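Local structure of pirin-like protein YHAK (Escherichia coli, 2VEC) at residues N104-S117 and E149-G161. The protein is a cytoplasmic, monomeric bicupin of the pirin family that lacks quercetin 2,3-dioxygenase activity and belongs to a redox-sensitive enterobacterial subclass. Residues are numbered along the deposited sequence; the frame is centred on the assembly and turned at random.
Sequences NHVQASAGEALLLS and ENPLIQKLALNMG
Lys-155 reaches from strand 153-157 across the open edge between the two sheets to strand 105-109, where its NZ donates to Gln-107 O at 2.7 Å; the same NZ forms a salt bridge with OE2 of Glu-112, on the neighbouring strand of its own sheet, at 2.9 Å. A bend about CG-CD (chi3 -65°) brings the ammonium group to both acceptors. It meets OE2 on the syn side, while OE1 takes the Ser-109 N-H on its anti side at 2.7 Å, so both carboxylate oxygens are engaged and OE1 spans the type II turn from Ser-109 to Glu-112. Beside the lysine, toward Leu-116, the packing is apolar and close: Ile-153 CG2 meets Val-106 CB tip to tip at 3.8 Å and also touches Leu-114 CD1, and Leu-116 lies alongside Ile-153. Strands 112-116 and 153-157 pair antiparallel, with near-straight bonds such as Ala-113 N to Leu-156 O (170°). On the face carrying Leu-115 and Gln-154, a water bridges Leu-115 O, Ser-117 OG, Pro-151 O and Gln-154 NE2, and Asn-150 ND2 donates to Ser-117 OG at 2.9 Å, in its own amide plane. Gln-154 OE1 and Asn-150 ND2 also bond to the backbone of Gln-177, joining this face to strand 176-177. In contrast to buried Leu-114 and Leu-116, Lys-155 and Ala-157 on the outermost strand are exposed. The turn links two sheets whose edges side chains bridge, as fits the cupin beta-barrel, here the N-terminal one of a bicupin.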
ATOM      1  N   ASN A 104     -17.591  -6.682 -13.479  1.00 61.03           N
ATOM      2  CA  ASN A 104     -16.781  -7.298 -12.423  1.00 58.45           C
ATOM      3  C   ASN A 104     -17.019  -6.630 -11.073  1.00 57.66           C
ATOM      4  O   ASN A 104     -17.193  -5.413 -11.000  1.00 58.18           O
ATOM      5  CB  ASN A 104     -15.298  -7.258 -12.753  1.00 55.52           C
ATOM      6  CG  ASN A 104     -14.973  -7.898 -14.075  1.00 56.32           C
ATOM      7  OD1 ASN A 104     -14.340  -7.278 -14.923  1.00 57.51           O
ATOM      8  ND2 ASN A 104     -15.387  -9.148 -14.256  1.00 55.66           N
ATOM      9  N   HIS A 105     -17.065  -7.436 -10.016  1.00 56.92           N
ATOM     10  CA  HIS A 105     -17.327  -6.916  -8.675  1.00 55.71           C
ATOM     11  C   HIS A 105     -16.610  -7.735  -7.613  1.00 53.48           C
ATOM     12  O   HIS A 105     -16.369  -8.939  -7.780  1.00 53.51           O
ATOM     13  CB  HIS A 105     -18.824  -6.879  -8.383  1.00 58.85           C
ATOM     14  CG  HIS A 105     -19.497  -8.203  -8.563  1.00 62.53           C
ATOM     15  ND1 HIS A 105     -19.612  -9.122  -7.542  1.00 64.83           N
ATOM     16  CD2 HIS A 105     -20.059  -8.777  -9.654  1.00 65.66           C
ATOM     17  CE1 HIS A 105     -20.230 -10.200  -7.994  1.00 67.29           C
ATOM     18  NE2 HIS A 105     -20.512 -10.016  -9.273  1.00 68.03           N
ATOM     19  N   VAL A 106     -16.284  -7.063  -6.508  1.00 51.03           N
ATOM     20  CA  VAL A 106     -15.636  -7.700  -5.386  1.00 48.27           C
ATOM     21  C   VAL A 106     -15.924  -6.837  -4.169  1.00 47.30           C
ATOM     22  O   VAL A 106     -16.001  -5.620  -4.280  1.00 46.52           O
ATOM     23  CB  VAL A 106     -14.099  -7.847  -5.649  1.00 46.95           C
ATOM     24  CG1 VAL A 106     -13.421  -6.466  -5.870  1.00 43.26           C
ATOM     25  CG2 VAL A 106     -13.416  -8.646  -4.539  1.00 46.45           C
ATOM     26  N   GLN A 107     -16.090  -7.479  -3.021  1.00 47.64           N
ATOM     27  CA  GLN A 107     -16.236  -6.791  -1.737  1.00 48.41           C
ATOM     28  C   GLN A 107     -14.974  -7.012  -0.913  1.00 46.10           C
ATOM     29  O   GLN A 107     -14.398  -8.102  -0.938  1.00 46.23           O
ATOM     30  CB  GLN A 107     -17.400  -7.376  -0.933  1.00 50.76           C
ATOM     31  CG  GLN A 107     -18.748  -7.359  -1.600  1.00 55.05           C
ATOM     32  CD  GLN A 107     -19.788  -8.116  -0.748  1.00 58.27           C
ATOM     33  OE1 GLN A 107     -19.687  -8.141   0.484  1.00 60.69           O
ATOM     34  NE2 GLN A 107     -20.761  -8.743  -1.397  1.00 64.22           N
ATOM     35  N   ALA A 108     -14.568  -6.002  -0.150  1.00 44.68           N
ATOM     36  CA  ALA A 108     -13.403  -6.143   0.733  1.00 43.19           C
ATOM     37  C   ALA A 108     -13.675  -5.537   2.102  1.00 43.04           C
ATOM     38  O   ALA A 108     -14.105  -4.409   2.167  1.00 44.06           O
ATOM     39  CB  ALA A 108     -12.189  -5.490   0.114  1.00 39.46           C
ATOM     40  N   SER A 109     -13.434  -6.293   3.171  1.00 44.37           N
ATOM     41  CA  SER A 109     -13.542  -5.781   4.556  1.00 44.25           C
ATOM     42  C   SER A 109     -12.183  -5.481   5.194  1.00 41.30           C
ATOM     43  O   SER A 109     -11.129  -5.790   4.641  1.00 38.87           O
ATOM     44  CB  SER A 109     -14.274  -6.769   5.453  1.00 46.80           C
ATOM     45  OG  SER A 109     -15.467  -7.247   4.863  1.00 53.45           O
ATOM     46  N   ALA A 110     -12.221  -4.881   6.377  1.00 40.57           N
ATOM     47  CA  ALA A 110     -11.006  -4.572   7.136  1.00 38.19           C
ATOM     48  C   ALA A 110     -10.166  -5.836   7.243  1.00 36.95           C
ATOM     49  O   ALA A 110     -10.713  -6.933   7.501  1.00 37.63           O
ATOM     50  CB  ALA A 110     -11.393  -4.087   8.530  1.00 39.61           C
ATOM     51  N   GLY A 111      -8.863  -5.694   7.044  1.00 33.64           N
ATOM     52  CA  GLY A 111      -7.975  -6.831   7.150  1.00 33.14           C
ATOM     53  C   GLY A 111      -7.640  -7.503   5.822  1.00 31.21           C
ATOM     54  O   GLY A 111      -6.864  -8.467   5.804  1.00 30.22           O
ATOM     55  N   GLU A 112      -8.240  -7.013   4.730  1.00 28.66           N
ATOM     56  CA  GLU A 112      -7.993  -7.532   3.402  1.00 28.75           C
ATOM     57  C   GLU A 112      -7.284  -6.505   2.550  1.00 27.45           C
ATOM     58  O   GLU A 112      -7.495  -5.300   2.734  1.00 27.64           O
ATOM     59  CB  GLU A 112      -9.295  -7.891   2.700  1.00 29.25           C
ATOM     60  CG  GLU A 112     -10.031  -9.106   3.321  1.00 32.51           C
ATOM     61  CD  GLU A 112     -11.314  -9.419   2.555  1.00 37.03           C
ATOM     62  OE1 GLU A 112     -12.341  -8.716   2.779  1.00 43.46           O
ATOM     63  OE2 GLU A 112     -11.290 -10.327   1.713  1.00 37.29           O
ATOM     64  N   ALA A 113      -6.473  -7.010   1.622  1.00 26.87           N
ATOM     65  CA  ALA A 113      -5.867  -6.211   0.569  1.00 26.78           C
ATOM     66  C   ALA A 113      -6.438  -6.674  -0.784  1.00 28.34           C
ATOM     67  O   ALA A 113      -6.662  -7.883  -1.018  1.00 30.18           O
ATOM     68  CB  ALA A 113      -4.315  -6.361   0.608  1.00 24.86           C
ATOM     69  N   LEU A 114      -6.678  -5.717  -1.664  1.00 27.36           N
ATOM     70  CA  LEU A 114      -7.331  -5.974  -2.943  1.00 29.00           C
ATOM     71  C   LEU A 114      -6.443  -5.386  -4.037  1.00 28.66           C
ATOM     72  O   LEU A 114      -6.059  -4.216  -3.924  1.00 28.24           O
ATOM     73  CB  LEU A 114      -8.691  -5.259  -2.932  1.00 30.46           C
ATOM     74  CG  LEU A 114      -9.461  -4.978  -4.236  1.00 32.31           C
ATOM     75  CD1 LEU A 114      -9.930  -6.290  -4.902  1.00 35.73           C
ATOM     76  CD2 LEU A 114     -10.667  -4.147  -3.927  1.00 34.48           C
ATOM     77  N   LEU A 115      -6.178  -6.148  -5.093  1.00 27.66           N
ATOM     78  CA  LEU A 115      -5.502  -5.605  -6.262  1.00 26.74           C
ATOM     79  C   LEU A 115      -6.449  -5.575  -7.476  1.00 27.27           C
ATOM     80  O   LEU A 115      -7.031  -6.588  -7.859  1.00 28.47           O
ATOM     81  CB  LEU A 115      -4.231  -6.412  -6.593  1.00 27.30           C
ATOM     82  CG  LEU A 115      -3.466  -5.923  -7.829  1.00 26.65           C
ATOM     83  CD1 LEU A 115      -2.725  -4.596  -7.556  1.00 22.88           C
ATOM     84  CD2 LEU A 115      -2.466  -6.961  -8.344  1.00 27.25           C
ATOM     85  N   LEU A 116      -6.621  -4.401  -8.071  1.00 26.72           N
ATOM     86  CA  LEU A 116      -7.363  -4.287  -9.338  1.00 27.82           C
ATOM     87  C   LEU A 116      -6.364  -4.003 -10.432  1.00 27.55           C
ATOM     88  O   LEU A 116      -5.689  -2.972 -10.384  1.00 26.43           O
ATOM     89  CB  LEU A 116      -8.390  -3.142  -9.230  1.00 28.54           C
ATOM     90  CG  LEU A 116      -9.378  -3.272  -8.069  1.00 29.33           C
ATOM     91  CD1 LEU A 116     -10.208  -1.992  -7.939  1.00 34.34           C
ATOM     92  CD2 LEU A 116     -10.289  -4.479  -8.343  1.00 27.85           C
ATOM     93  N   SER A 117      -6.266  -4.915 -11.398  1.00 29.32           N
ATOM     94  CA  SER A 117      -5.334  -4.764 -12.534  1.00 30.46           C
ATOM     95  C   SER A 117      -6.204  -4.151 -13.588  1.00 32.71           C
ATOM     96  O   SER A 117      -7.030  -4.846 -14.184  1.00 35.68           O
ATOM     97  CB  SER A 117      -4.771  -6.114 -12.964  1.00 30.09           C
ATOM     98  OG  SER A 117      -3.916  -6.577 -11.919  1.00 29.82           O
ATOM     99  N   GLU A 149      -0.256  -9.693 -18.904  1.00 40.73           N
ATOM    100  CA  GLU A 149      -1.338 -10.510 -18.325  1.00 43.45           C
ATOM    101  C   GLU A 149      -1.323 -10.381 -16.805  1.00 40.52           C
ATOM    102  O   GLU A 149      -0.264 -10.352 -16.176  1.00 40.00           O
ATOM    103  CB  GLU A 149      -1.220 -12.000 -18.718  1.00 45.13           C
ATOM    104  CG  GLU A 149      -1.390 -12.332 -20.233  1.00 50.88           C
ATOM    105  CD  GLU A 149      -1.113 -13.806 -20.564  1.00 55.32           C
ATOM    106  OE1 GLU A 149      -1.285 -14.666 -19.657  1.00 62.23           O
ATOM    107  OE2 GLU A 149      -0.743 -14.128 -21.739  1.00 64.49           O
ATOM    108  N   ASN A 150      -2.510 -10.280 -16.208  1.00 40.02           N
ATOM    109  CA  ASN A 150      -2.644 -10.336 -14.762  1.00 37.69           C
ATOM    110  C   ASN A 150      -4.121 -10.531 -14.429  1.00 38.47           C
ATOM    111  O   ASN A 150      -4.973 -10.009 -15.142  1.00 38.14           O
ATOM    112  CB  ASN A 150      -2.132  -9.055 -14.104  1.00 36.04           C
ATOM    113  CG  ASN A 150      -1.457  -9.332 -12.768  1.00 35.03           C
ATOM    114  OD1 ASN A 150      -0.658 -10.282 -12.659  1.00 37.50           O
ATOM    115  ND2 ASN A 150      -1.731  -8.498 -11.770  1.00 29.86           N
ATOM    116  N   PRO A 151      -4.435 -11.253 -13.335  1.00 38.35           N
ATOM    117  CA  PRO A 151      -5.867 -11.426 -13.034  1.00 39.10           C
ATOM    118  C   PRO A 151      -6.514 -10.055 -12.786  1.00 37.24           C
ATOM    119  O   PRO A 151      -5.863  -9.173 -12.243  1.00 36.48           O
ATOM    120  CB  PRO A 151      -5.857 -12.234 -11.721  1.00 38.96           C
ATOM    121  CG  PRO A 151      -4.559 -12.874 -11.658  1.00 38.99           C
ATOM    122  CD  PRO A 151      -3.589 -11.878 -12.303  1.00 37.57           C
ATOM    123  N   LEU A 152      -7.764  -9.866 -13.211  1.00 37.33           N
ATOM    124  CA  LEU A 152      -8.467  -8.585 -13.004  1.00 35.74           C
ATOM    125  C   LEU A 152      -8.560  -8.219 -11.524  1.00 34.14           C
ATOM    126  O   LEU A 152      -8.363  -7.062 -11.157  1.00 32.45           O
ATOM    127  CB  LEU A 152      -9.900  -8.651 -13.587  1.00 38.65           C
ATOM    128  CG  LEU A 152     -10.009  -8.652 -15.115  1.00 42.59           C
ATOM    129  CD1 LEU A 152     -11.469  -8.554 -15.511  1.00 48.66           C
ATOM    130  CD2 LEU A 152      -9.215  -7.519 -15.721  1.00 44.99           C
ATOM    131  N   ILE A 153      -8.879  -9.203 -10.677  1.00 33.78           N
ATOM    132  CA  ILE A 153      -9.137  -8.955  -9.259  1.00 32.29           C
ATOM    133  C   ILE A 153      -8.491 -10.064  -8.436  1.00 32.51           C
ATOM    134  O   ILE A 153      -8.683 -11.264  -8.731  1.00 33.55           O
ATOM    135  CB  ILE A 153     -10.671  -8.980  -8.996  1.00 35.34           C
ATOM    136  CG1 ILE A 153     -11.380  -7.812  -9.698  1.00 33.90           C
ATOM    137  CG2 ILE A 153     -11.004  -9.016  -7.452  1.00 36.43           C
ATOM    138  CD1 ILE A 153     -12.911  -7.951  -9.747  1.00 37.00           C
ATOM    139  N   GLN A 154      -7.712  -9.676  -7.434  1.00 30.60           N
ATOM    140  CA  GLN A 154      -7.187 -10.615  -6.444  1.00 30.59           C
ATOM    141  C   GLN A 154      -7.396 -10.007  -5.072  1.00 30.05           C
ATOM    142  O   GLN A 154      -7.330  -8.761  -4.908  1.00 28.20           O
ATOM    143  CB  GLN A 154      -5.701 -10.815  -6.641  1.00 30.31           C
ATOM    144  CG  GLN A 154      -5.332 -11.357  -8.022  1.00 30.46           C
ATOM    145  CD  GLN A 154      -3.844 -11.240  -8.247  1.00 32.48           C
ATOM    146  OE1 GLN A 154      -3.067 -12.071  -7.772  1.00 30.83           O
ATOM    147  NE2 GLN A 154      -3.435 -10.195  -8.942  1.00 27.19           N
ATOM    148  N   LYS A 155      -7.592 -10.865  -4.077  1.00 29.44           N
ATOM    149  CA  LYS A 155      -7.633 -10.401  -2.693  1.00 30.50           C
ATOM    150  C   LYS A 155      -6.709 -11.248  -1.837  1.00 30.28           C
ATOM    151  O   LYS A 155      -6.480 -12.408  -2.161  1.00 32.41           O
ATOM    152  CB  LYS A 155      -9.049 -10.574  -2.147  1.00 31.90           C
ATOM    153  CG  LYS A 155     -10.048  -9.538  -2.603  1.00 34.62           C
ATOM    154  CD  LYS A 155     -11.223  -9.457  -1.597  1.00 37.34           C
ATOM    155  CE  LYS A 155     -12.062 -10.727  -1.503  1.00 39.49           C
ATOM    156  NZ  LYS A 155     -13.157 -10.472  -0.463  1.00 39.74           N
ATOM    157  N   LEU A 156      -6.248 -10.685  -0.716  1.00 29.33           N
ATOM    158  CA  LEU A 156      -5.379 -11.366   0.239  1.00 28.78           C
ATOM    159  C   LEU A 156      -5.801 -11.005   1.660  1.00 28.96           C
ATOM    160  O   LEU A 156      -6.066  -9.837   1.984  1.00 27.81           O
ATOM    161  CB  LEU A 156      -3.891 -10.968   0.015  1.00 28.00           C
ATOM    162  CG  LEU A 156      -2.818 -11.422   1.043  1.00 28.84           C
ATOM    163  CD1 LEU A 156      -1.510 -11.715   0.348  1.00 32.77           C
ATOM    164  CD2 LEU A 156      -2.584 -10.337   2.132  1.00 28.25           C
ATOM    165  N   ALA A 157      -5.892 -12.002   2.523  1.00 29.54           N
ATOM    166  CA  ALA A 157      -6.190 -11.749   3.909  1.00 30.58           C
ATOM    167  C   ALA A 157      -4.897 -11.446   4.686  1.00 30.25           C
ATOM    168  O   ALA A 157      -4.017 -12.301   4.782  1.00 31.42           O
ATOM    169  CB  ALA A 157      -6.938 -12.965   4.546  1.00 31.08           C
ATOM    170  N   LEU A 158      -4.806 -10.261   5.270  1.00 27.64           N
ATOM    171  CA  LEU A 158      -3.588  -9.875   6.016  1.00 27.90           C
ATOM    172  C   LEU A 158      -3.445 -10.717   7.264  1.00 29.62           C
ATOM    173  O   LEU A 158      -4.391 -10.826   8.068  1.00 31.05           O
ATOM    174  CB  LEU A 158      -3.610  -8.388   6.401  1.00 27.97           C
ATOM    175  CG  LEU A 158      -3.710  -7.439   5.225  1.00 27.72           C
ATOM    176  CD1 LEU A 158      -3.906  -6.009   5.778  1.00 28.60           C
ATOM    177  CD2 LEU A 158      -2.429  -7.492   4.405  1.00 26.17           C
ATOM    178  N   ASN A 159      -2.299 -11.368   7.403  1.00 30.29           N
ATOM    179  CA  ASN A 159      -2.100 -12.220   8.573  1.00 32.09           C
ATOM    180  C   ASN A 159      -1.719 -11.447   9.832  1.00 32.86           C
ATOM    181  O   ASN A 159      -1.861 -11.999  10.922  1.00 34.48           O
ATOM    182  CB  ASN A 159      -1.189 -13.439   8.326  1.00 33.86           C
ATOM    183  CG  ASN A 159       0.286 -13.081   8.096  1.00 33.79           C
ATOM    184  OD1 ASN A 159       0.825 -12.151   8.681  1.00 33.48           O
ATOM    185  ND2 ASN A 159       0.957 -13.887   7.271  1.00 34.33           N
ATOM    186  N   MET A 160      -1.255 -10.195   9.667  1.00 31.33           N
ATOM    187  CA  MET A 160      -0.986  -9.295  10.833  1.00 32.18           C
ATOM    188  C   MET A 160       0.223  -9.743  11.681  1.00 33.50           C
ATOM    189  O   MET A 160       0.372  -9.343  12.846  1.00 33.82           O
ATOM    190  CB  MET A 160      -2.243  -9.151  11.717  1.00 33.11           C
ATOM    191  CG  MET A 160      -3.488  -8.649  10.969  1.00 31.13           C
ATOM    192  SD  MET A 160      -3.203  -7.021  10.210  1.00 33.94           S
ATOM    193  CE  MET A 160      -4.806  -6.632   9.551  1.00 38.08           C
ATOM    194  N   GLY A 161       1.102 -10.555  11.090  1.00 33.62           N
ATOM    195  CA  GLY A 161       2.309 -10.989  11.812  1.00 35.35           C
ATOM    196  C   GLY A 161       3.365  -9.871  11.717  1.00 33.72           C
ATOM    197  O   GLY A 161       3.104  -8.794  11.178  1.00 31.55           O
TER
HETATM  198  O   HOH W   1      -5.408  -8.141  -9.758  1.00 28.00           O
HETATM  199  O   HOH W   2      -9.790  -4.871 -12.247  1.00 35.36           O